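Local coordinates for RimK-related lysine biosynthesis protein (Thermococcus kodakarensis, PDB 5K2M) that binds ADP and magnesium in an ATP-grasp fold of the LysX subfamily and probably acts as an ATP-dependent ligase in amino-acid biosynthesis, at residues 98-103 with 112-117; 116-121 with 134-139; 171-176 with 227-232; 175-180 with 244-249. One frame throughout, in Å; residues are numbered along the deposited sequence.

Contact 1 of 4, residues 98-103 with 112-117; sequences EWKAAL and PDSLGY
Leu115 packs against Glu98 and Lys100 in a surface contact between the end of helix 111-115 and an outermost strand of the small four-stranded antiparallel sheet of the ATP-grasp domain. Residues 98-103 carry that strand, 99-102, and residues 112-117 hold the last turn of the helix. The pieces meet mainly through side chains, and even the nearest CA atoms, those of Glu98 and Leu115, stay 7.2 Å apart.

Leu115 does most of the touching, and its two methyls part company. CD1 of Leu115 lies 3.9 Å from CG of Glu98, on the aliphatic part of that side chain, while CD2 of Leu115 presses on CB of Lys100 at 3.5 Å. The backbone of Glu98 pairs with Glu163, an ADP-binding residue, in strand 159-163, which puts this edge of the packing beside the nucleotide site. Gly116, just past the helix, has a positive phi of 65°, and its N is still bonded to the carbonyl O of Pro112.

Trp99 points the other way, onto Leu84, Thr87 and Leu88 of helix 83-90. A second subunit continues the sheet beyond Ala101 and Ala102 by antiparallel pairing, and its Pro38 carbonyl O accepts a bond from Lys100 NZ. The lysine chain folds at chi2 (78°) and then runs extended past Ser114, with CE of Lys100 3.3 Å from OG of Ser114. At its tip the amino group spans both partners, and Lys100 NZ donates to Ser114 OG at 3.1 Å.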
# COMPACT_ATOMS: atom_id res chain seq x y z
N GLU A 98 18.05 -31.69 -45.47
CA GLU A 98 18.90 -31.85 -44.30
C GLU A 98 19.15 -30.50 -43.67
O GLU A 98 19.50 -29.56 -44.37
CB GLU A 98 20.24 -32.43 -44.68
CG GLU A 98 20.69 -33.54 -43.76
CD GLU A 98 20.27 -34.88 -44.31
OE1 GLU A 98 19.22 -35.39 -43.86
OE2 GLU A 98 20.98 -35.38 -45.21
N TRP A 99 19.00 -30.42 -42.35
CA TRP A 99 19.15 -29.16 -41.64
C TRP A 99 19.91 -29.33 -40.35
O TRP A 99 20.04 -30.42 -39.80
CB TRP A 99 17.78 -28.54 -41.35
CG TRP A 99 16.97 -29.37 -40.44
CD1 TRP A 99 16.21 -30.46 -40.77
CD2 TRP A 99 16.85 -29.22 -39.03
NE1 TRP A 99 15.63 -31.00 -39.65
CE2 TRP A 99 16.01 -30.25 -38.56
CE3 TRP A 99 17.39 -28.31 -38.11
CZ2 TRP A 99 15.67 -30.39 -37.22
CZ3 TRP A 99 17.07 -28.45 -36.78
CH2 TRP A 99 16.21 -29.48 -36.34
N LYS A 100 20.40 -28.20 -39.84
CA LYS A 100 21.15 -28.19 -38.60
C LYS A 100 20.94 -26.83 -37.93
O LYS A 100 20.82 -25.81 -38.61
CB LYS A 100 22.62 -28.45 -38.90
CG LYS A 100 23.39 -29.11 -37.77
CD LYS A 100 23.13 -30.61 -37.67
CE LYS A 100 23.80 -31.15 -36.42
NZ LYS A 100 23.62 -32.62 -36.28
N ALA A 101 20.84 -26.82 -36.60
CA ALA A 101 20.69 -25.59 -35.86
C ALA A 101 21.70 -25.52 -34.71
O ALA A 101 21.94 -26.52 -34.00
CB ALA A 101 19.26 -25.46 -35.33
N ALA A 102 22.30 -24.35 -34.57
CA ALA A 102 23.22 -24.07 -33.48
C ALA A 102 22.80 -22.80 -32.75
O ALA A 102 22.06 -21.96 -33.30
CB ALA A 102 24.64 -23.93 -34.01
N LEU A 103 23.29 -22.66 -31.53
CA LEU A 103 22.88 -21.60 -30.63
C LEU A 103 23.99 -20.62 -30.32
O LEU A 103 23.82 -19.74 -29.49
CB LEU A 103 22.38 -22.22 -29.32
CG LEU A 103 20.94 -22.73 -29.28
CD1 LEU A 103 19.96 -21.64 -29.69
CD2 LEU A 103 20.76 -23.96 -30.15
N PRO A 112 29.08 -27.85 -40.60
CA PRO A 112 29.60 -28.58 -41.77
C PRO A 112 30.02 -30.03 -41.51
O PRO A 112 30.05 -30.83 -42.43
CB PRO A 112 30.80 -27.74 -42.20
CG PRO A 112 30.48 -26.38 -41.69
CD PRO A 112 29.82 -26.60 -40.37
N ASP A 113 30.33 -30.34 -40.25
CA ASP A 113 30.61 -31.71 -39.82
C ASP A 113 29.47 -32.68 -40.22
O ASP A 113 29.73 -33.82 -40.61
CB ASP A 113 30.82 -31.77 -38.29
CG ASP A 113 31.89 -30.77 -37.77
OD1 ASP A 113 32.50 -30.04 -38.58
OD2 ASP A 113 32.11 -30.72 -36.53
N SER A 114 28.22 -32.22 -40.11
CA SER A 114 27.02 -32.99 -40.50
C SER A 114 26.64 -32.77 -41.95
O SER A 114 26.33 -33.70 -42.67
CB SER A 114 25.80 -32.56 -39.66
OG SER A 114 26.01 -32.72 -38.26
N LEU A 115 26.63 -31.50 -42.37
CA LEU A 115 25.99 -31.11 -43.61
C LEU A 115 26.94 -31.09 -44.79
O LEU A 115 26.51 -31.17 -45.94
CB LEU A 115 25.37 -29.73 -43.44
CG LEU A 115 23.88 -29.57 -43.13
CD1 LEU A 115 23.21 -30.78 -42.51
CD2 LEU A 115 23.65 -28.33 -42.29
N GLY A 116 28.23 -30.98 -44.52
CA GLY A 116 29.20 -30.77 -45.59
C GLY A 116 28.98 -29.43 -46.28
O GLY A 116 28.12 -28.64 -45.88
N TYR A 117 29.75 -29.19 -47.33
CA TYR A 117 29.67 -27.94 -48.07
C TYR A 117 29.28 -28.31 -49.47
O TYR A 117 29.65 -29.37 -49.93
CB TYR A 117 31.04 -27.25 -48.13
CG TYR A 117 31.55 -26.68 -46.83
CD1 TYR A 117 31.04 -25.49 -46.30
CD2 TYR A 117 32.60 -27.31 -46.14
CE1 TYR A 117 31.53 -24.95 -45.12
CE2 TYR A 117 33.10 -26.78 -44.96
CZ TYR A 117 32.57 -25.60 -44.45
OH TYR A 117 33.09 -25.10 -43.28

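Contact 2 of 4, residues 116-121 with 134-139; sequences GYPLVS and KVNDRD. With ADP (adenosine-5'-diphosphate), chain O.
Tyr117 lies along the backbone of residues 135-138 where strands 119-122 and 133-135 of a beta hairpin diverge. Its CB is 3.4 Å from the carbonyl O of Asn136. With CG anti to its own carbonyl carbon (chi1 -70°), the ring follows the opposing chain: CD1 comes near Val135 O, which sits at the ring edge, and CE1 reaches the carbonyl carbon of Asp137. Over one face stands CA of Asp137, a CH-pi contact 3.8 Å from the centroid of the Tyr117 ring. CZ and OH then arrive at the first turn of helix 138-150, with Tyr117 OH 3.4 Å from CA of Arg138. A leucine in its place would probably leave Asp137 CA without its aromatic face and open a gap beside the start of that helix.

The hairpin itself is held by a hydrogen-bonded antiparallel pair: Leu119 N donates to Val135 O at 2.9 Å, and Val135 N returns a nearly straight bond to Leu119 O. On the same sheet face, CD1 of Leu119 meets CB of Val135 at 3.7 Å. Pro118, preceded by a cis peptide, brings CB to 3.1 Å from OD1 of Asn136, an oxygen that also accepts a bond from Lys134 NZ. The amide nitrogen of Asn136 binds Asp137 and Asp139 of a third subunit.

Val120 points to the other face, where CG2 touches N6 of ADP at 3.6 Å. The chemistry is thus divided: apolar carbon borders the adenine, while the Asn136 amide nitrogen and the carboxylate of Asp137 face the third subunit.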
# COMPACT_ATOMS: atom_id res chain seq x y z
N GLY A 116 28.23 -30.98 -44.52
CA GLY A 116 29.20 -30.77 -45.59
C GLY A 116 28.98 -29.43 -46.28
O GLY A 116 28.12 -28.64 -45.88
N TYR A 117 29.75 -29.19 -47.33
CA TYR A 117 29.67 -27.94 -48.07
C TYR A 117 29.28 -28.31 -49.47
O TYR A 117 29.65 -29.37 -49.93
CB TYR A 117 31.04 -27.25 -48.13
CG TYR A 117 31.55 -26.68 -46.83
CD1 TYR A 117 31.04 -25.49 -46.30
CD2 TYR A 117 32.60 -27.31 -46.14
CE1 TYR A 117 31.53 -24.95 -45.12
CE2 TYR A 117 33.10 -26.78 -44.96
CZ TYR A 117 32.57 -25.60 -44.45
OH TYR A 117 33.09 -25.10 -43.28
N PRO A 118 28.56 -27.44 -50.17
CA PRO A 118 28.15 -26.13 -49.70
C PRO A 118 26.88 -26.22 -48.88
O PRO A 118 26.11 -27.16 -49.03
CB PRO A 118 27.90 -25.36 -51.00
CG PRO A 118 27.51 -26.40 -51.98
CD PRO A 118 28.08 -27.71 -51.53
N LEU A 119 26.67 -25.25 -48.01
CA LEU A 119 25.47 -25.23 -47.21
C LEU A 119 24.80 -23.86 -47.34
O LEU A 119 25.39 -22.92 -47.87
CB LEU A 119 25.76 -25.61 -45.75
CG LEU A 119 26.87 -24.87 -45.01
CD1 LEU A 119 26.34 -23.54 -44.49
CD2 LEU A 119 27.37 -25.70 -43.84
N VAL A 120 23.57 -23.80 -46.86
CA VAL A 120 22.77 -22.60 -46.92
C VAL A 120 22.50 -22.08 -45.52
O VAL A 120 22.04 -22.82 -44.65
CB VAL A 120 21.46 -22.85 -47.68
CG1 VAL A 120 20.53 -21.66 -47.56
CG2 VAL A 120 21.76 -23.17 -49.15
N SER A 121 22.82 -20.81 -45.33
CA SER A 121 22.56 -20.09 -44.10
C SER A 121 21.35 -19.18 -44.33
O SER A 121 21.26 -18.52 -45.37
CB SER A 121 23.78 -19.23 -43.75
OG SER A 121 23.50 -18.40 -42.65
N LYS A 134 24.79 -18.72 -49.54
CA LYS A 134 25.39 -19.98 -49.96
C LYS A 134 26.85 -19.98 -49.52
O LYS A 134 27.65 -19.15 -49.97
CB LYS A 134 25.28 -20.13 -51.47
CG LYS A 134 25.77 -21.46 -52.02
CD LYS A 134 25.48 -21.53 -53.51
CE LYS A 134 25.78 -22.90 -54.09
NZ LYS A 134 27.23 -23.12 -54.26
N VAL A 135 27.18 -20.93 -48.65
CA VAL A 135 28.48 -21.02 -48.01
C VAL A 135 29.22 -22.25 -48.51
O VAL A 135 28.82 -23.37 -48.22
CB VAL A 135 28.28 -21.12 -46.50
CG1 VAL A 135 29.62 -21.25 -45.77
CG2 VAL A 135 27.52 -19.91 -46.00
N ASN A 136 30.31 -22.02 -49.23
CA ASN A 136 31.05 -23.08 -49.91
C ASN A 136 32.26 -23.59 -49.15
O ASN A 136 32.78 -24.67 -49.46
CB ASN A 136 31.50 -22.60 -51.29
CG ASN A 136 30.35 -22.21 -52.18
OD1 ASN A 136 29.26 -22.77 -52.09
ND2 ASN A 136 30.58 -21.23 -53.03
N ASP A 137 32.72 -22.83 -48.15
CA ASP A 137 33.86 -23.24 -47.37
C ASP A 137 33.91 -22.58 -46.00
O ASP A 137 33.04 -21.78 -45.66
CB ASP A 137 35.17 -22.99 -48.15
CG ASP A 137 35.37 -21.53 -48.53
OD1 ASP A 137 34.97 -20.63 -47.76
OD2 ASP A 137 35.95 -21.29 -49.61
N ARG A 138 34.92 -22.95 -45.23
CA ARG A 138 35.11 -22.49 -43.86
C ARG A 138 35.23 -20.96 -43.79
O ARG A 138 34.63 -20.33 -42.92
CB ARG A 138 36.34 -23.19 -43.28
CG ARG A 138 36.80 -22.72 -41.91
CD ARG A 138 35.77 -22.94 -40.81
NE ARG A 138 36.32 -22.50 -39.53
CZ ARG A 138 36.55 -23.27 -38.47
NH1 ARG A 138 36.24 -24.55 -38.46
NH2 ARG A 138 37.08 -22.72 -37.40
N ASP A 139 35.97 -20.36 -44.72
CA ASP A 139 36.18 -18.91 -44.72
C ASP A 139 34.85 -18.16 -44.88
O ASP A 139 34.63 -17.15 -44.23
CB ASP A 139 37.17 -18.50 -45.81
CG ASP A 139 38.61 -18.86 -45.46
OD1 ASP A 139 38.97 -18.82 -44.28
OD2 ASP A 139 39.39 -19.20 -46.35
PB ADP O . 12.44 -17.04 -47.63
O1B ADP O . 11.78 -17.23 -48.97
O2B ADP O . 13.36 -15.85 -47.55
O3B ADP O . 11.51 -17.09 -46.44
PA ADP O . 13.52 -19.64 -48.32
O1A ADP O . 12.19 -19.92 -49.00
O2A ADP O . 14.05 -20.73 -47.45
O3A ADP O . 13.47 -18.28 -47.46
O5' ADP O . 14.63 -19.30 -49.43
C5' ADP O . 14.35 -18.45 -50.52
C4' ADP O . 14.73 -19.13 -51.82
O4' ADP O . 16.13 -19.44 -51.80
C3' ADP O . 14.01 -20.44 -52.09
O3' ADP O . 12.78 -20.24 -52.80
C2' ADP O . 15.04 -21.18 -52.93
O2' ADP O . 14.99 -20.79 -54.30
C1' ADP O . 16.36 -20.72 -52.38
N9 ADP O . 16.84 -21.64 -51.33
C8 ADP O . 16.59 -21.55 -50.01
N7 ADP O . 17.15 -22.56 -49.33
C5 ADP O . 17.76 -23.34 -50.24
C6 ADP O . 18.56 -24.56 -50.21
N6 ADP O . 18.81 -25.19 -49.04
N1 ADP O . 19.02 -25.03 -51.39
C2 ADP O . 18.78 -24.43 -52.56
N3 ADP O . 18.06 -23.31 -52.67
C4 ADP O . 17.54 -22.73 -51.56

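Contact 3 of 4, residues 171-176 with 227-232; sequences DIRSYV and AIDIFE. With MG (magnesium ion), chain Q; ADP (adenosine-5'-diphosphate), chain O; PO4 (phosphate ion), chain P.
Ala227 is the small bump under Arg173 in a pair of antiparallel strands, 170-177 and 225-233, at the centre of the five-stranded sheet of the ATP-grasp fold. Its CB rises against one face of the guanidinium, 3.3 Å from CZ of Arg173, and also meets CE2 of Tyr175. Arg173 bends over this methyl at chi2 and chi3 and carries its edge to Asp229. There NH1 of Arg173 forms a salt bridge with OD1 of Asp229 at 2.7 Å, although as a hydrogen bond it is weak in angle; the two planes are 34° apart. The same NH1 reaches the phosphate ion, donating to its O3.

The opposite sheet face is mostly apolar. CB of Ile172 abuts CB of Ile230, CD1 of Ile228 fits against CG2 of Val176, and the small Ser174 sets its OG 3.6 Å from CB of Ile228 while bonding to Ser214 of helix 208-219. Backbone bonds join Ile172 with Ile230 and Ser174 with Ile228, both ways in each pair.

Toward the nucleotide, the Phe231 ring lies beside the adenine, its CE2 3.5 Å from C5 of ADP, and its edge meets OD2 of Asp171. That oxygen accepts a bond from the ribose O3'. Glu241 is another protein ligand of the magnesium ion, whose coordination also includes both ADP phosphates, the phosphate ion and a water; OD2 of Asp229 binds the metal at 2.0 Å.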
# COMPACT_ATOMS: atom_id res chain seq x y z
N ASP A 171 12.17 -23.43 -58.21
CA ASP A 171 11.54 -24.16 -57.13
C ASP A 171 10.03 -24.04 -57.28
O ASP A 171 9.54 -23.53 -58.29
CB ASP A 171 12.07 -23.73 -55.76
CG ASP A 171 11.47 -22.43 -55.26
OD1 ASP A 171 10.97 -21.62 -56.05
OD2 ASP A 171 11.54 -22.22 -54.03
N ILE A 172 9.30 -24.55 -56.30
CA ILE A 172 7.84 -24.70 -56.43
C ILE A 172 7.19 -23.96 -55.29
O ILE A 172 7.64 -24.03 -54.15
CB ILE A 172 7.43 -26.19 -56.40
CG1 ILE A 172 7.92 -26.89 -57.67
CG2 ILE A 172 5.91 -26.36 -56.24
CD1 ILE A 172 8.09 -28.39 -57.49
N ARG A 173 6.13 -23.24 -55.61
CA ARG A 173 5.34 -22.55 -54.62
C ARG A 173 3.90 -23.01 -54.74
O ARG A 173 3.27 -22.78 -55.76
CB ARG A 173 5.45 -21.05 -54.88
CG ARG A 173 4.43 -20.23 -54.13
CD ARG A 173 4.59 -20.37 -52.63
NE ARG A 173 4.27 -19.08 -52.03
CZ ARG A 173 5.07 -18.32 -51.30
NH1 ARG A 173 6.31 -18.68 -50.97
NH2 ARG A 173 4.59 -17.17 -50.86
N SER A 174 3.38 -23.66 -53.70
CA SER A 174 2.00 -24.14 -53.69
C SER A 174 1.20 -23.49 -52.56
O SER A 174 1.76 -22.89 -51.65
CB SER A 174 1.96 -25.66 -53.56
OG SER A 174 2.50 -26.08 -52.32
N TYR A 175 -0.12 -23.63 -52.65
CA TYR A 175 -1.03 -22.98 -51.72
C TYR A 175 -2.05 -24.00 -51.23
O TYR A 175 -2.63 -24.72 -52.04
CB TYR A 175 -1.73 -21.81 -52.41
CG TYR A 175 -0.79 -20.72 -52.83
CD1 TYR A 175 -0.10 -20.80 -54.05
CD2 TYR A 175 -0.57 -19.61 -52.02
CE1 TYR A 175 0.78 -19.80 -54.44
CE2 TYR A 175 0.30 -18.61 -52.40
CZ TYR A 175 0.97 -18.70 -53.60
OH TYR A 175 1.82 -17.70 -53.96
N VAL A 176 -2.22 -24.06 -49.92
CA VAL A 176 -3.20 -24.91 -49.27
C VAL A 176 -3.92 -24.08 -48.23
O VAL A 176 -3.31 -23.51 -47.32
CB VAL A 176 -2.56 -26.13 -48.60
CG1 VAL A 176 -3.62 -26.99 -47.91
CG2 VAL A 176 -1.82 -26.97 -49.62
N ALA A 227 1.23 -20.65 -47.84
CA ALA A 227 2.03 -20.77 -49.05
C ALA A 227 3.23 -21.61 -48.71
O ALA A 227 4.00 -21.28 -47.83
CB ALA A 227 2.47 -19.41 -49.56
N ILE A 228 3.38 -22.71 -49.44
CA ILE A 228 4.39 -23.69 -49.15
C ILE A 228 5.46 -23.63 -50.24
O ILE A 228 5.13 -23.47 -51.42
CB ILE A 228 3.75 -25.08 -49.09
CG1 ILE A 228 2.61 -25.06 -48.05
CG2 ILE A 228 4.79 -26.14 -48.74
CD1 ILE A 228 1.62 -26.17 -48.18
N ASP A 229 6.73 -23.73 -49.84
CA ASP A 229 7.87 -23.76 -50.77
C ASP A 229 8.46 -25.17 -50.87
O ASP A 229 8.87 -25.74 -49.86
CB ASP A 229 9.00 -22.85 -50.29
CG ASP A 229 8.61 -21.39 -50.25
OD1 ASP A 229 7.41 -21.07 -50.20
OD2 ASP A 229 9.54 -20.55 -50.24
N ILE A 230 8.54 -25.71 -52.08
CA ILE A 230 9.00 -27.08 -52.31
C ILE A 230 10.20 -27.07 -53.27
O ILE A 230 10.25 -26.27 -54.20
CB ILE A 230 7.84 -27.95 -52.86
CG1 ILE A 230 6.78 -28.15 -51.77
CG2 ILE A 230 8.34 -29.30 -53.35
CD1 ILE A 230 5.44 -28.66 -52.27
N PHE A 231 11.18 -27.96 -53.03
CA PHE A 231 12.33 -28.12 -53.91
C PHE A 231 12.32 -29.47 -54.61
O PHE A 231 12.05 -30.50 -53.98
CB PHE A 231 13.65 -28.08 -53.14
CG PHE A 231 13.91 -26.80 -52.37
CD1 PHE A 231 13.20 -25.64 -52.62
CD2 PHE A 231 14.92 -26.78 -51.41
CE1 PHE A 231 13.48 -24.49 -51.92
CE2 PHE A 231 15.21 -25.63 -50.71
CZ PHE A 231 14.48 -24.48 -50.96
N GLU A 232 12.62 -29.47 -55.90
CA GLU A 232 12.95 -30.70 -56.62
C GLU A 232 14.43 -30.97 -56.43
O GLU A 232 15.25 -30.06 -56.57
CB GLU A 232 12.63 -30.57 -58.12
CG GLU A 232 11.16 -30.32 -58.41
CD GLU A 232 10.92 -29.66 -59.75
OE1 GLU A 232 11.23 -28.46 -59.90
OE2 GLU A 232 10.41 -30.35 -60.66
MG MG Q . 10.46 -18.94 -49.44
PB ADP O . 12.44 -17.04 -47.63
O1B ADP O . 11.78 -17.23 -48.97
O2B ADP O . 13.36 -15.85 -47.55
O3B ADP O . 11.51 -17.09 -46.44
PA ADP O . 13.52 -19.64 -48.32
O1A ADP O . 12.19 -19.92 -49.00
O2A ADP O . 14.05 -20.73 -47.45
O3A ADP O . 13.47 -18.28 -47.46
O5' ADP O . 14.63 -19.30 -49.43
C5' ADP O . 14.35 -18.45 -50.52
C4' ADP O . 14.73 -19.13 -51.82
O4' ADP O . 16.13 -19.44 -51.80
C3' ADP O . 14.01 -20.44 -52.09
O3' ADP O . 12.78 -20.24 -52.80
C2' ADP O . 15.04 -21.18 -52.93
O2' ADP O . 14.99 -20.79 -54.30
C1' ADP O . 16.36 -20.72 -52.38
N9 ADP O . 16.84 -21.64 -51.33
C8 ADP O . 16.59 -21.55 -50.01
N7 ADP O . 17.15 -22.56 -49.33
C5 ADP O . 17.76 -23.34 -50.24
C6 ADP O . 18.56 -24.56 -50.21
N6 ADP O . 18.81 -25.19 -49.04
N1 ADP O . 19.02 -25.03 -51.39
C2 ADP O . 18.78 -24.43 -52.56
N3 ADP O . 18.06 -23.31 -52.67
C4 ADP O . 17.54 -22.73 -51.56
P PO4 P . 8.67 -16.22 -49.29
O1 PO4 P . 9.24 -17.44 -49.98
O2 PO4 P . 9.02 -14.95 -50.04
O3 PO4 P . 7.16 -16.38 -49.26
O4 PO4 P . 9.22 -16.10 -47.90
O HOH W 1 11.05 -18.72 -51.50

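Contact 4 of 4, residues 175-180 with 244-249; sequences YVIGGE and PNMEFK
The carbonyl O of Glu247 takes a 2.7 Å hydrogen bond from OH of Tyr175, which approaches in the carbonyl plane on a lone pair and so ties the loop of residues 244-249 to the end of strand 170-177. This oxygen lies at the edge of the tyrosine ring. Met246 occupies the same edge region: its SD stands 5.2 Å from the ring centroid of Tyr175, a Met-aromatic contact made at the rim, and its CE touches CD2 of Tyr175 at 3.9 Å. A bend at chi3 (57°) turns that methyl back, and CE also comes within 4.3 Å of CG1 of Ile177. From Phe248, CB meets CE2 of Tyr175 at 3.9 Å, the two side chains crossing at about a right angle, while the phenyl ring leads away from the contact. A phenylalanine here, at Tyr175, would lack the hydroxyl and is likely to leave the carbonyl of Glu247 without this donor.

Beyond Ile177 the chain reverses in a type I' turn through Gly178 and Gly179, both with positive phi, into strand 180-188. The carboxylate of Glu247 faces elsewhere, bonded to Trp128 and Arg11. Helix 259-272 closes over the group, with Met259 on Tyr175 and Phe248, and Tyr266 on Ile177; Val182 of strand 180-188 packs on the tyrosine, and Ala227 of strand 225-233 on Met246.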
# COMPACT_ATOMS: atom_id res chain seq x y z
N TYR A 175 -0.12 -23.63 -52.65
CA TYR A 175 -1.03 -22.98 -51.72
C TYR A 175 -2.05 -24.00 -51.23
O TYR A 175 -2.63 -24.72 -52.04
CB TYR A 175 -1.73 -21.81 -52.41
CG TYR A 175 -0.79 -20.72 -52.83
CD1 TYR A 175 -0.10 -20.80 -54.05
CD2 TYR A 175 -0.57 -19.61 -52.02
CE1 TYR A 175 0.78 -19.80 -54.44
CE2 TYR A 175 0.30 -18.61 -52.40
CZ TYR A 175 0.97 -18.70 -53.60
OH TYR A 175 1.82 -17.70 -53.96
N VAL A 176 -2.22 -24.06 -49.92
CA VAL A 176 -3.20 -24.91 -49.27
C VAL A 176 -3.92 -24.08 -48.23
O VAL A 176 -3.31 -23.51 -47.32
CB VAL A 176 -2.56 -26.13 -48.60
CG1 VAL A 176 -3.62 -26.99 -47.91
CG2 VAL A 176 -1.82 -26.97 -49.62
N ILE A 177 -5.25 -24.03 -48.38
CA ILE A 177 -6.11 -23.20 -47.55
C ILE A 177 -7.16 -24.11 -46.93
O ILE A 177 -7.96 -24.69 -47.64
CB ILE A 177 -6.75 -22.08 -48.38
CG1 ILE A 177 -5.63 -21.15 -48.89
CG2 ILE A 177 -7.78 -21.32 -47.56
CD1 ILE A 177 -6.08 -19.92 -49.68
N GLY A 178 -7.10 -24.26 -45.60
CA GLY A 178 -8.05 -25.10 -44.86
C GLY A 178 -8.03 -26.57 -45.25
O GLY A 178 -9.04 -27.25 -45.10
N GLY A 179 -6.89 -27.05 -45.74
CA GLY A 179 -6.76 -28.44 -46.18
C GLY A 179 -6.96 -28.63 -47.68
O GLY A 179 -6.69 -29.70 -48.20
N GLU A 180 -7.43 -27.60 -48.37
CA GLU A 180 -7.68 -27.70 -49.79
C GLU A 180 -6.51 -27.13 -50.58
O GLU A 180 -6.18 -25.95 -50.45
CB GLU A 180 -8.96 -26.92 -50.15
CG GLU A 180 -9.40 -27.02 -51.61
CD GLU A 180 -10.39 -25.94 -52.02
OE1 GLU A 180 -11.10 -25.40 -51.14
OE2 GLU A 180 -10.48 -25.62 -53.23
N PRO A 244 2.97 -17.92 -43.54
CA PRO A 244 1.62 -17.58 -43.06
C PRO A 244 1.03 -16.22 -43.47
O PRO A 244 -0.09 -15.92 -43.06
CB PRO A 244 1.79 -17.64 -41.54
CG PRO A 244 3.19 -17.19 -41.32
CD PRO A 244 3.99 -17.66 -42.51
N ASN A 245 1.73 -15.41 -44.25
CA ASN A 245 1.12 -14.20 -44.83
C ASN A 245 1.34 -14.20 -46.33
O ASN A 245 2.02 -13.35 -46.88
CB ASN A 245 1.66 -12.90 -44.20
CG ASN A 245 0.83 -11.65 -44.56
OD1 ASN A 245 -0.25 -11.74 -45.17
ND2 ASN A 245 1.33 -10.48 -44.19
N MET A 246 0.76 -15.20 -46.97
CA MET A 246 0.99 -15.47 -48.39
C MET A 246 0.86 -14.25 -49.33
O MET A 246 -0.12 -13.50 -49.27
CB MET A 246 0.03 -16.56 -48.86
CG MET A 246 -1.45 -16.24 -48.67
SD MET A 246 -2.57 -17.50 -49.32
CE MET A 246 -2.01 -18.93 -48.43
N GLU A 247 1.84 -14.06 -50.19
CA GLU A 247 1.64 -13.25 -51.38
C GLU A 247 1.29 -14.21 -52.51
O GLU A 247 1.68 -15.39 -52.49
CB GLU A 247 2.87 -12.40 -51.71
CG GLU A 247 2.98 -11.11 -50.88
CD GLU A 247 4.26 -10.34 -51.16
OE1 GLU A 247 5.34 -10.91 -50.98
OE2 GLU A 247 4.20 -9.15 -51.56
N PHE A 248 0.52 -13.73 -53.48
CA PHE A 248 -0.01 -14.59 -54.53
C PHE A 248 -0.39 -13.91 -55.85
O PHE A 248 -0.93 -14.57 -56.74
CB PHE A 248 -1.23 -15.37 -53.99
CG PHE A 248 -2.32 -14.50 -53.44
CD1 PHE A 248 -3.24 -13.89 -54.28
CD2 PHE A 248 -2.45 -14.32 -52.06
CE1 PHE A 248 -4.25 -13.08 -53.77
CE2 PHE A 248 -3.46 -13.53 -51.54
CZ PHE A 248 -4.36 -12.91 -52.39
N LYS A 249 -0.08 -12.63 -56.01
CA LYS A 249 -0.55 -11.91 -57.18
C LYS A 249 0.01 -12.51 -58.47
O LYS A 249 -0.70 -12.55 -59.48
CB LYS A 249 -0.26 -10.40 -57.10
CG LYS A 249 1.20 -10.00 -57.25
CD LYS A 249 1.35 -8.49 -57.11
CE LYS A 249 2.78 -8.04 -57.35
NZ LYS A 249 3.72 -8.54 -56.30

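In the fold
The four contacts fall into two pairs within the ATP-grasp domain, with ADP between them. Contacts 1 and 2 share Gly116 and Tyr117, have centres 9 Å apart and touch through CG of Pro112 and CD2 of Leu119, 3.8 Å apart; both reach the four-stranded sheet. Contacts 3 and 4 share Tyr175 and Val176 on strand 170-177, their centres 10 Å apart, and CE of Met246 packs 3.7 Å from N of Ala227. Contacts 2 and 3 are about 24 Å apart between centres yet both touch ADP: the first at its adenine, the second at adenine, ribose and magnesium-bound phosphates. The nucleotide thus bridges the two sheets.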